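Local coordinates for O-succinylhomoserine sulfhydrylase (Mycobacterium tuberculosis, PDB 3NDN), which binds pyridoxal 5'-phosphate covalently and probably makes L-homocysteine from O-succinyl-L-homoserine and hydrogen sulfide in methionine biosynthesis, at residues T44-Y49 against E87-L92; S52-G57 against Y78-V83; A62-S65 against E69-H72; A96-A101 against E245-P250. All coordinates share one frame; numbering follows the deposited sequence.

Contact 1 of 4, residues T44-Y49 against E87-L92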
loop_
_atom_site.group_PDB
_atom_site.type_symbol
_atom_site.label_atom_id
_atom_site.label_comp_id
_atom_site.label_asym_id
_atom_site.label_seq_id
_atom_site.Cartn_x
_atom_site.Cartn_y
_atom_site.Cartn_z
ATOM N N THR A 44 -8.366 -15.443 4.809
ATOM C CA THR A 44 -8.926 -15.867 3.509
ATOM C C THR A 44 -8.109 -15.360 2.308
ATOM O O THR A 44 -7.682 -16.151 1.439
ATOM C CB THR A 44 -10.392 -15.441 3.375
ATOM O OG1 THR A 44 -11.131 -16.044 4.442
ATOM C CG2 THR A 44 -10.976 -15.918 2.023
ATOM N N ALA A 45 -7.893 -14.043 2.288
ATOM C CA ALA A 45 -7.060 -13.359 1.292
ATOM C C ALA A 45 -5.563 -13.375 1.609
ATOM O O ALA A 45 -5.156 -13.443 2.788
ATOM C CB ALA A 45 -7.561 -11.922 1.102
ATOM N N GLU A 46 -4.756 -13.308 0.551
ATOM C CA GLU A 46 -3.292 -13.440 0.606
ATOM C C GLU A 46 -2.561 -12.316 1.382
ATOM O O GLU A 46 -2.756 -11.134 1.119
ATOM C CB GLU A 46 -2.711 -13.604 -0.809
ATOM C CG GLU A 46 -3.174 -14.883 -1.583
ATOM C CD GLU A 46 -4.566 -14.753 -2.235
ATOM O OE1 GLU A 46 -5.349 -13.807 -1.922
ATOM O OE2 GLU A 46 -4.886 -15.619 -3.077
ATOM N N ALA A 47 -1.739 -12.710 2.355
ATOM C CA ALA A 47 -1.010 -11.768 3.211
ATOM C C ALA A 47 0.196 -11.098 2.531
ATOM O O ALA A 47 0.830 -11.692 1.642
ATOM C CB ALA A 47 -0.545 -12.491 4.485
ATOM N N MET A 48 0.519 -9.876 2.967
ATOM C CA MET A 48 1.672 -9.104 2.423
ATOM C C MET A 48 2.772 -8.954 3.479
ATOM O O MET A 48 2.559 -8.279 4.486
ATOM C CB MET A 48 1.204 -7.711 1.980
ATOM C CG MET A 48 2.239 -6.903 1.176
ATOM S SD MET A 48 1.831 -5.137 1.095
ATOM C CE MET A 48 0.491 -5.123 -0.097
ATOM N N TYR A 49 3.947 -9.538 3.212
ATOM C CA TYR A 49 5.080 -9.527 4.144
ATOM C C TYR A 49 6.139 -8.493 3.747
ATOM O O TYR A 49 7.154 -8.821 3.112
ATOM C CB TYR A 49 5.690 -10.947 4.339
ATOM C CG TYR A 49 4.728 -11.956 4.980
ATOM C CD1 TYR A 49 4.649 -12.086 6.372
ATOM C CD2 TYR A 49 3.905 -12.776 4.197
ATOM C CE1 TYR A 49 3.748 -12.987 6.967
ATOM C CE2 TYR A 49 2.999 -13.684 4.782
ATOM C CZ TYR A 49 2.947 -13.791 6.176
ATOM O OH TYR A 49 2.074 -14.673 6.802
ATOM N N GLU A 87 5.046 -16.209 -7.818
ATOM C CA GLU A 87 5.891 -17.125 -8.631
ATOM C C GLU A 87 5.171 -18.464 -8.861
ATOM O O GLU A 87 5.126 -18.971 -9.992
ATOM C CB GLU A 87 7.246 -17.389 -7.965
ATOM C CG GLU A 87 8.275 -16.239 -8.033
ATOM C CD GLU A 87 9.491 -16.428 -7.110
ATOM O OE1 GLU A 87 9.416 -17.259 -6.164
ATOM O OE2 GLU A 87 10.538 -15.733 -7.317
ATOM N N GLU A 88 4.606 -19.029 -7.797
ATOM C CA GLU A 88 3.963 -20.348 -7.912
ATOM C C GLU A 88 2.628 -20.323 -8.645
ATOM O O GLU A 88 2.313 -21.246 -9.418
ATOM C CB GLU A 88 3.853 -21.022 -6.540
ATOM C CG GLU A 88 3.176 -22.402 -6.558
ATOM C CD GLU A 88 4.087 -23.539 -7.015
ATOM O OE1 GLU A 88 5.265 -23.281 -7.398
ATOM O OE2 GLU A 88 3.608 -24.709 -6.976
ATOM N N ARG A 89 1.829 -19.277 -8.419
ATOM C CA ARG A 89 0.571 -19.109 -9.155
ATOM C C ARG A 89 0.804 -18.998 -10.674
ATOM O O ARG A 89 0.121 -19.669 -11.461
ATOM C CB ARG A 89 -0.246 -17.908 -8.602
ATOM C CG ARG A 89 -1.652 -17.731 -9.220
ATOM C CD ARG A 89 -2.521 -16.747 -8.381
ATOM N NE ARG A 89 -2.838 -17.308 -7.061
ATOM C CZ ARG A 89 -3.587 -16.712 -6.125
ATOM N NH1 ARG A 89 -3.809 -17.335 -4.966
ATOM N NH2 ARG A 89 -4.099 -15.496 -6.329
ATOM N N LEU A 90 1.783 -18.184 -11.095
ATOM C CA LEU A 90 2.101 -18.057 -12.523
ATOM C C LEU A 90 2.677 -19.384 -13.080
ATOM O O LEU A 90 2.350 -19.779 -14.197
ATOM C CB LEU A 90 3.094 -16.879 -12.784
ATOM C CG LEU A 90 3.508 -16.557 -14.234
ATOM C CD1 LEU A 90 2.312 -16.312 -15.177
ATOM C CD2 LEU A 90 4.548 -15.393 -14.312
ATOM N N ARG A 91 3.503 -20.067 -12.290
ATOM C CA ARG A 91 4.101 -21.357 -12.695
ATOM C C ARG A 91 2.996 -22.405 -12.942
ATOM O O ARG A 91 3.053 -23.166 -13.923
ATOM C CB ARG A 91 5.094 -21.871 -11.626
ATOM C CG ARG A 91 5.946 -23.122 -12.066
ATOM C CD ARG A 91 6.520 -23.920 -10.852
ATOM N NE ARG A 91 5.479 -24.514 -9.999
ATOM C CZ ARG A 91 4.649 -25.502 -10.353
ATOM N NH1 ARG A 91 4.684 -26.039 -11.582
ATOM N NH2 ARG A 91 3.747 -25.948 -9.476
ATOM N N LEU A 92 1.992 -22.419 -12.067
ATOM C CA LEU A 92 0.828 -23.325 -12.199
ATOM C C LEU A 92 0.026 -23.042 -13.462
ATOM O O LEU A 92 -0.316 -23.984 -14.181
ATOM C CB LEU A 92 -0.096 -23.263 -10.972
ATOM C CG LEU A 92 0.429 -24.010 -9.725
ATOM C CD1 LEU A 92 -0.264 -23.531 -8.442
ATOM C CD2 LEU A 92 0.275 -25.534 -9.884
#

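Contact 2 of 4, residues S52-G57 against Y78-V83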
loop_
_atom_site.group_PDB
_atom_site.type_symbol
_atom_site.label_atom_id
_atom_site.label_comp_id
_atom_site.label_asym_id
_atom_site.label_seq_id
_atom_site.Cartn_x
_atom_site.Cartn_y
_atom_site.Cartn_z
ATOM N N SER A 52 12.488 -6.924 4.815
ATOM C CA SER A 52 13.713 -7.282 4.088
ATOM C C SER A 52 14.450 -8.490 4.703
ATOM O O SER A 52 15.060 -9.280 3.962
ATOM C CB SER A 52 14.659 -6.069 3.942
ATOM O OG SER A 52 15.018 -5.525 5.213
ATOM N N GLY A 53 14.394 -8.624 6.035
ATOM C CA GLY A 53 15.104 -9.687 6.787
ATOM C C GLY A 53 14.197 -10.612 7.585
ATOM O O GLY A 53 12.978 -10.384 7.640
ATOM N N TYR A 54 14.798 -11.638 8.225
ATOM C CA TYR A 54 14.095 -12.666 9.016
ATOM C C TYR A 54 14.901 -12.942 10.309
ATOM O O TYR A 54 16.087 -12.594 10.395
ATOM C CB TYR A 54 13.865 -13.967 8.192
ATOM C CG TYR A 54 13.152 -13.646 6.875
ATOM C CD1 TYR A 54 11.756 -13.721 6.777
ATOM C CD2 TYR A 54 13.866 -13.172 5.781
ATOM C CE1 TYR A 54 11.089 -13.341 5.584
ATOM C CE2 TYR A 54 13.213 -12.782 4.588
ATOM C CZ TYR A 54 11.819 -12.891 4.502
ATOM O OH TYR A 54 11.168 -12.510 3.331
ATOM N N VAL A 55 14.251 -13.530 11.303
ATOM C CA VAL A 55 14.915 -13.878 12.571
ATOM C C VAL A 55 14.991 -15.403 12.769
ATOM O O VAL A 55 14.257 -16.159 12.105
ATOM C CB VAL A 55 14.218 -13.183 13.784
ATOM C CG1 VAL A 55 14.251 -11.658 13.622
ATOM C CG2 VAL A 55 12.763 -13.686 13.963
ATOM N N TYR A 56 15.859 -15.861 13.680
ATOM C CA TYR A 56 16.052 -17.299 13.921
ATOM C C TYR A 56 15.961 -17.617 15.417
ATOM O O TYR A 56 16.372 -16.807 16.247
ATOM C CB TYR A 56 17.418 -17.773 13.370
ATOM C CG TYR A 56 17.738 -17.242 11.990
ATOM C CD1 TYR A 56 17.154 -17.810 10.850
ATOM C CD2 TYR A 56 18.592 -16.149 11.819
ATOM C CE1 TYR A 56 17.411 -17.316 9.581
ATOM C CE2 TYR A 56 18.861 -15.642 10.540
ATOM C CZ TYR A 56 18.274 -16.233 9.427
ATOM O OH TYR A 56 18.512 -15.739 8.151
ATOM N N GLY A 57 15.400 -18.784 15.744
ATOM C CA GLY A 57 15.259 -19.243 17.134
ATOM C C GLY A 57 16.556 -19.509 17.893
ATOM O O GLY A 57 16.578 -19.449 19.126
ATOM N N TYR A 78 16.392 -12.183 -2.608
ATOM C CA TYR A 78 16.229 -13.421 -3.383
ATOM C C TYR A 78 15.191 -14.442 -2.915
ATOM O O TYR A 78 15.066 -15.498 -3.524
ATOM C CB TYR A 78 17.562 -14.116 -3.609
ATOM C CG TYR A 78 18.362 -14.326 -2.350
ATOM C CD1 TYR A 78 19.307 -13.378 -1.943
ATOM C CD2 TYR A 78 18.211 -15.477 -1.585
ATOM C CE1 TYR A 78 20.060 -13.567 -0.807
ATOM C CE2 TYR A 78 18.975 -15.675 -0.430
ATOM C CZ TYR A 78 19.895 -14.713 -0.056
ATOM O OH TYR A 78 20.657 -14.873 1.085
ATOM N N GLY A 79 14.447 -14.128 -1.865
ATOM C CA GLY A 79 13.283 -14.951 -1.478
ATOM C C GLY A 79 12.418 -14.251 -0.442
ATOM O O GLY A 79 12.940 -13.734 0.545
ATOM N N ASN A 80 11.101 -14.260 -0.660
ATOM C CA ASN A 80 10.099 -13.620 0.227
ATOM C C ASN A 80 8.760 -14.410 0.140
ATOM O O ASN A 80 8.377 -14.852 -0.950
ATOM C CB ASN A 80 9.931 -12.139 -0.178
ATOM C CG ASN A 80 8.734 -11.448 0.509
ATOM O OD1 ASN A 80 7.585 -11.650 0.118
ATOM N ND2 ASN A 80 9.017 -10.601 1.520
ATOM N N PRO A 81 8.039 -14.587 1.267
ATOM C CA PRO A 81 6.810 -15.418 1.175
ATOM C C PRO A 81 5.687 -14.920 0.228
ATOM O O PRO A 81 5.033 -15.748 -0.423
ATOM C CB PRO A 81 6.326 -15.515 2.621
ATOM C CG PRO A 81 7.148 -14.535 3.412
ATOM C CD PRO A 81 8.429 -14.342 2.670
ATOM N N THR A 82 5.451 -13.605 0.174
ATOM C CA THR A 82 4.487 -13.029 -0.788
ATOM C C THR A 82 4.965 -13.176 -2.251
ATOM O O THR A 82 4.180 -13.542 -3.153
ATOM C CB THR A 82 4.178 -11.546 -0.426
ATOM O OG1 THR A 82 3.756 -11.473 0.939
ATOM C CG2 THR A 82 3.108 -10.939 -1.322
ATOM N N VAL A 83 6.241 -12.860 -2.505
ATOM C CA VAL A 83 6.832 -13.108 -3.812
ATOM C C VAL A 83 6.700 -14.592 -4.247
ATOM O O VAL A 83 6.424 -14.872 -5.415
ATOM C CB VAL A 83 8.311 -12.585 -3.889
ATOM C CG1 VAL A 83 8.952 -12.932 -5.252
ATOM C CG2 VAL A 83 8.340 -11.071 -3.690
#

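Contact 3 of 4, residues A62-S65 against E69-H72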
loop_
_atom_site.group_PDB
_atom_site.type_symbol
_atom_site.label_atom_id
_atom_site.label_comp_id
_atom_site.label_asym_id
_atom_site.label_seq_id
_atom_site.Cartn_x
_atom_site.Cartn_y
_atom_site.Cartn_z
ATOM N N ALA A 62 20.337 -20.438 12.473
ATOM C CA ALA A 62 20.887 -19.424 11.571
ATOM C C ALA A 62 21.973 -20.031 10.667
ATOM O O ALA A 62 22.010 -19.753 9.468
ATOM C CB ALA A 62 21.447 -18.238 12.365
ATOM N N GLU A 63 22.840 -20.860 11.248
ATOM C CA GLU A 63 23.899 -21.546 10.491
ATOM C C GLU A 63 23.315 -22.496 9.434
ATOM O O GLU A 63 23.725 -22.460 8.271
ATOM C CB GLU A 63 24.856 -22.291 11.438
ATOM C CG GLU A 63 25.955 -23.105 10.719
ATOM C CD GLU A 63 26.889 -23.888 11.665
ATOM O OE1 GLU A 63 26.509 -24.192 12.817
ATOM O OE2 GLU A 63 28.015 -24.228 11.236
ATOM N N LYS A 64 22.349 -23.328 9.828
ATOM C CA LYS A 64 21.725 -24.265 8.890
ATOM C C LYS A 64 20.989 -23.549 7.750
ATOM O O LYS A 64 20.991 -24.017 6.605
ATOM C CB LYS A 64 20.753 -25.203 9.615
ATOM C CG LYS A 64 21.387 -26.203 10.571
ATOM C CD LYS A 64 20.346 -27.241 11.016
ATOM C CE LYS A 64 20.757 -27.933 12.312
ATOM N NZ LYS A 64 21.893 -28.872 12.069
ATOM N N SER A 65 20.352 -22.425 8.075
ATOM C CA SER A 65 19.582 -21.634 7.110
ATOM C C SER A 65 20.474 -21.014 6.033
ATOM O O SER A 65 20.136 -21.036 4.842
ATOM C CB SER A 65 18.774 -20.535 7.830
ATOM O OG SER A 65 17.765 -21.105 8.658
ATOM N N GLU A 69 20.452 -25.800 4.398
ATOM C CA GLU A 69 20.017 -27.106 4.898
ATOM C C GLU A 69 18.576 -27.087 5.408
ATOM O O GLU A 69 17.953 -28.146 5.582
ATOM C CB GLU A 69 20.969 -27.620 5.978
ATOM C CG GLU A 69 22.294 -28.141 5.416
ATOM C CD GLU A 69 23.361 -28.318 6.482
ATOM O OE1 GLU A 69 24.475 -27.770 6.289
ATOM O OE2 GLU A 69 23.092 -29.002 7.502
ATOM N N LEU A 70 18.063 -25.881 5.643
ATOM C CA LEU A 70 16.653 -25.646 5.959
ATOM C C LEU A 70 16.064 -24.684 4.917
ATOM O O LEU A 70 16.794 -23.861 4.360
ATOM C CB LEU A 70 16.518 -25.041 7.358
ATOM C CG LEU A 70 16.898 -25.892 8.572
ATOM C CD1 LEU A 70 16.936 -25.023 9.821
ATOM C CD2 LEU A 70 15.938 -27.072 8.766
ATOM N N ASP A 71 14.760 -24.768 4.659
ATOM C CA ASP A 71 14.136 -23.841 3.704
ATOM C C ASP A 71 13.597 -22.514 4.317
ATOM O O ASP A 71 12.872 -21.758 3.660
ATOM C CB ASP A 71 13.099 -24.551 2.815
ATOM C CG ASP A 71 11.790 -24.847 3.535
ATOM O OD1 ASP A 71 11.736 -24.761 4.780
ATOM O OD2 ASP A 71 10.802 -25.178 2.843
ATOM N N HIS A 72 13.975 -22.251 5.567
ATOM C CA HIS A 72 13.751 -20.966 6.261
ATOM C C HIS A 72 14.155 -19.789 5.357
ATOM O O HIS A 72 15.175 -19.856 4.659
ATOM C CB HIS A 72 14.618 -20.966 7.536
ATOM C CG HIS A 72 14.207 -19.973 8.586
ATOM N ND1 HIS A 72 14.226 -18.610 8.378
ATOM C CD2 HIS A 72 13.848 -20.148 9.885
ATOM C CE1 HIS A 72 13.852 -17.991 9.487
ATOM N NE2 HIS A 72 13.620 -18.902 10.417
#

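Contact 4 of 4, residues A96-A101 against E245-P250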
loop_
_atom_site.group_PDB
_atom_site.type_symbol
_atom_site.label_atom_id
_atom_site.label_comp_id
_atom_site.label_asym_id
_atom_site.label_seq_id
_atom_site.Cartn_x
_atom_site.Cartn_y
_atom_site.Cartn_z
ATOM N N ALA A 96 5.075 -24.806 -16.138
ATOM C CA ALA A 96 6.543 -24.825 -16.200
ATOM C C ALA A 96 7.115 -25.597 -14.995
ATOM O O ALA A 96 6.419 -25.722 -13.984
ATOM C CB ALA A 96 7.086 -23.394 -16.199
ATOM N N PRO A 97 8.376 -26.103 -15.098
ATOM C CA PRO A 97 9.028 -26.773 -13.958
ATOM C C PRO A 97 9.395 -25.841 -12.781
ATOM O O PRO A 97 9.391 -26.287 -11.626
ATOM C CB PRO A 97 10.291 -27.406 -14.591
ATOM C CG PRO A 97 9.991 -27.463 -16.094
ATOM C CD PRO A 97 9.194 -26.216 -16.328
ATOM N N ALA A 98 9.718 -24.571 -13.066
ATOM C CA ALA A 98 10.147 -23.606 -12.030
ATOM C C ALA A 98 10.036 -22.139 -12.499
ATOM O O ALA A 98 9.855 -21.887 -13.705
ATOM C CB ALA A 98 11.569 -23.930 -11.532
ATOM N N ALA A 99 10.113 -21.195 -11.548
ATOM C CA ALA A 99 9.906 -19.745 -11.793
ATOM C C ALA A 99 10.720 -18.823 -10.861
ATOM O O ALA A 99 11.017 -19.188 -9.708
ATOM C CB ALA A 99 8.422 -19.398 -11.667
ATOM N N PHE A 100 11.060 -17.631 -11.359
ATOM C CA PHE A 100 11.751 -16.583 -10.587
ATOM C C PHE A 100 11.211 -15.200 -10.977
ATOM O O PHE A 100 11.189 -14.864 -12.166
ATOM C CB PHE A 100 13.278 -16.625 -10.830
ATOM C CG PHE A 100 14.098 -16.264 -9.597
ATOM C CD1 PHE A 100 14.927 -17.204 -8.995
ATOM C CD2 PHE A 100 13.996 -14.997 -9.023
ATOM C CE1 PHE A 100 15.667 -16.895 -7.838
ATOM C CE2 PHE A 100 14.735 -14.668 -7.867
ATOM C CZ PHE A 100 15.571 -15.621 -7.276
ATOM N N ALA A 101 10.757 -14.415 -9.992
ATOM C CA ALA A 101 10.174 -13.083 -10.223
ATOM C C ALA A 101 11.256 -12.000 -10.355
ATOM O O ALA A 101 12.302 -12.105 -9.710
ATOM C CB ALA A 101 9.200 -12.710 -9.061
ATOM N N GLU A 245 17.200 -26.795 -12.897
ATOM C CA GLU A 245 18.651 -26.565 -12.793
ATOM C C GLU A 245 19.073 -25.191 -13.310
ATOM O O GLU A 245 20.051 -24.615 -12.826
ATOM C CB GLU A 245 19.482 -27.699 -13.445
ATOM C CG GLU A 245 19.055 -28.128 -14.853
ATOM C CD GLU A 245 19.520 -27.181 -15.967
ATOM O OE1 GLU A 245 18.811 -27.092 -17.001
ATOM O OE2 GLU A 245 20.595 -26.536 -15.818
ATOM N N TYR A 246 18.330 -24.680 -14.298
ATOM C CA TYR A 246 18.573 -23.364 -14.888
ATOM C C TYR A 246 18.118 -22.230 -13.947
ATOM O O TYR A 246 18.852 -21.254 -13.732
ATOM C CB TYR A 246 17.852 -23.288 -16.252
ATOM C CG TYR A 246 17.752 -21.912 -16.912
ATOM C CD1 TYR A 246 18.870 -21.301 -17.491
ATOM C CD2 TYR A 246 16.522 -21.240 -16.991
ATOM C CE1 TYR A 246 18.763 -20.046 -18.121
ATOM C CE2 TYR A 246 16.409 -19.992 -17.620
ATOM C CZ TYR A 246 17.531 -19.401 -18.170
ATOM O OH TYR A 246 17.415 -18.171 -18.790
ATOM N N ILE A 247 16.922 -22.372 -13.381
ATOM C CA ILE A 247 16.344 -21.337 -12.503
ATOM C C ILE A 247 17.122 -21.255 -11.178
ATOM O O ILE A 247 17.460 -20.152 -10.711
ATOM C CB ILE A 247 14.806 -21.588 -12.250
ATOM C CG1 ILE A 247 14.019 -21.604 -13.575
ATOM C CG2 ILE A 247 14.197 -20.554 -11.280
ATOM C CD1 ILE A 247 13.905 -20.233 -14.300
ATOM N N ASP A 248 17.439 -22.419 -10.605
ATOM C CA ASP A 248 18.184 -22.510 -9.335
ATOM C C ASP A 248 19.707 -22.332 -9.493
ATOM O O ASP A 248 20.415 -22.181 -8.492
ATOM C CB ASP A 248 17.938 -23.864 -8.637
ATOM C CG ASP A 248 16.498 -24.037 -8.116
ATOM O OD1 ASP A 248 15.685 -23.081 -8.143
ATOM O OD2 ASP A 248 16.185 -25.164 -7.666
ATOM N N GLY A 249 20.201 -22.364 -10.729
ATOM C CA GLY A 249 21.643 -22.304 -11.016
ATOM C C GLY A 249 22.113 -20.934 -11.484
ATOM O O GLY A 249 22.295 -20.042 -10.661
ATOM N N PRO A 250 22.301 -20.758 -12.811
ATOM C CA PRO A 250 22.782 -19.480 -13.362
ATOM C C PRO A 250 21.810 -18.296 -13.189
ATOM O O PRO A 250 22.266 -17.164 -12.975
ATOM C CB PRO A 250 23.032 -19.794 -14.842
ATOM C CG PRO A 250 22.169 -20.983 -15.126
ATOM C CD PRO A 250 22.130 -21.780 -13.858
#

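Contact 1 of 4, residues T44-Y49 against E87-L92
Glu46 and Arg89 meet at about a right angle, and their charged ends form the whole of this narrow contact. The backbones stay far apart, 11.9 Å between Glu46 CA and Arg89 CA, and two long side chains span the distance. A single carboxylate oxygen does the touching. Glu46 OE2 lies at the edge of the guanidinium, in its plane, where Arg89 NH1 donates to it at 2.8 Å (N-H...O 158°). Arg89 NH2 adds a weak second bond to the same Glu46 OE2 at 3.3 Å. The carboxylate plane is turned 74° from that of the guanidinium, and one oxygen, met by NH1 on its anti side, takes both bonds rather than one bond going to each oxygen. Arg89 leaves helix 81-94 with CG anti to the backbone N (chi1 -174°) and bends at chi3 to bring its head to the loop. Further along that helix, Arg91 grips Glu88 side-on, NE to OE1 at 2.9 Å and NH2 to OE2 at 2.8 Å.

Gly34 O and Leu271 O accept from Arg89, which fixes the rotation of its head. Glu46 also pairs with Lys272 and with Lys364 of the third subunit, while Glu275 pairs with Arg89. In this buried network, three cations surround two carboxylates that lie close together, and would be expected to keep both ionised and to tie the loop to helix and tetramer alike.

Contact 2 of 4, residues S52-G57 against Y78-V83
Tyr54 alone carries the contact from residues 52-57, an extended length of chain whose other residues turn largely to neighbouring subunits. It starts with Ser52, which faces away from 78-83; its hydroxyl bonds to Asn359 of the fourth subunit, and it packs on Thr226 there, next to the lysine predicted to carry the cofactor. With CG anti to its carbonyl carbon (chi1 -54°), Tyr54 sends its phenol straight at the turn before helix 81-94. The hydroxyl end touches three successive residues: Tyr54 OH is 3.4 Å from Pro81 CD and 3.5 Å from Gly79 O, and it lies 3.4 Å from Asn80 ND2, with the ring and amide planes 61° apart. Behind the hydroxyl, Tyr54 CE1 packs on Pro81 CD at 4.1 Å. Further on, Val55 and Tyr56 lean on the fourth subunit, and Tyr56 also on helix 59-66.

The turn so met is a Gly-Asn-Pro-Thr sequence that starts helix 81-94. Asn80 is an N-cap: its OD1 accepts from Val83 N at 3.2 Å, on a lone pair in the carbonyl plane, and weakly from Thr82 N. Proline, lacking an N-H, suits the first turn of a helix. Asn80 ND2 donates to Tyr49 O and to Ser76 OG, which also weakly bonds Tyr54 OH. With both ends of the amide engaged, the cap is held in one orientation, sharing Ser76 with the tyrosine.

Contact 3 of 4, residues A62-S65 against E69-H72
Glu69 meets the end of helix 59-66 through its backbone: Glu69 N donates to Lys64 O at 2.9 Å (N-H...O 150°), almost in line with the carbonyl. The two are five residues apart, one more than in an alpha-helical bond, so the chain makes a wider turn. The Glu69 side chain stays at the surface, where Glu69 OE2 lies 4.7 Å from Lys64 NZ, opposite charges not in contact.

Leu70 comes next: its CD1 rests 3.8 Å from Lys64 CB, using the aliphatic base of the lysine while the ammonium runs out past it, and reaches Ser65 OG at 4.2 Å. This is the turn that leads the chain off, roughly at a right angle, after the short helix 59-66, whose other side packs on the fourth subunit; Leu70 N, buried in it, has no hydrogen-bond partner in the model.

His72 CB lies 3.3 Å from Ser65 OG, a small hydroxyl that fits this tight spot and bonds to Val61 O within its own helix. With CG anti to the backbone N (chi1 -161°), the imidazole continues past the serine, meets the Tyr56 ring at about 45°, and its NE2 hydrogen-bonds to Glu42 of the second subunit.

Contact 4 of 4, residues A96-A101 against E245-P250
Ile247 packs its two branches against three consecutive residues of strand 98-102, and apolar contact is the main kind here. Its CG1 branch meets the methyl of Ala98, Ile247 CG1 to Ala98 CB at 3.9 Å, while its CG2 methyl turns toward Phe100, lying 4.1 Å from Phe100 CB. CG1 stands beside the backbone N (chi1 -59°), leaving CG2 anti to it, which spreads the CG1 arm and the CG2 methyl along the strand. The same CG2 sits at the edge of the Phe100 ring, near its plane, 4.1 Å from Phe100 CD1. A branched isoleucine suits this position because it can lie against a small alanine and still reach the phenylalanine.

Contact with the backbone is slighter: Ile247 CG2 approaches Ala99 O at 3.8 Å. No hydrogen bond joins the two segments. The axes of helix 245-250 and strand 98-101 approach to 8.0 Å, the two running in roughly the same direction at 40°. From Ile247 to Pro250 the helix makes a wider, pi-type turn and kinks; Pro250 has no N-H to give.

On the other face of the strand, Ala99 and Ala101 touch helix 81-94. Within the sheet, Ala98 and Phe100 bond through the backbone to strand 238-242. An edge strand between two helices is the alpha/beta/alpha layering of the large domain of fold-type I pyridoxal-phosphate enzymes, whose mixed sheet has seven strands.

Helix 81-94 ties the set together. Its start, in contact 2, reaches the loop of contact 1: Thr82 OG1 lies 3.0 Å from both Tyr49 N and Ala47 O, probable hydrogen bonds. Its middle, in contact 1, reaches the strand of contact 4, with Glu87 OE2 3.0 Å from Ala101 N and Arg91 NH1 3.0 Å from Ala96 O. Contacts 2 and 3 touch where Val55 O comes within 3.2 Å of His72 CE1. Contacts 1 and 2 join N-terminal loops to helix 81-94, contact 3 lies in helix 59-66 and its following loop, and all three reach other subunits. In contact 2, Ser52 packs on the residue preceding the fourth subunit's cofactor lysine, consistent with a place near that active site.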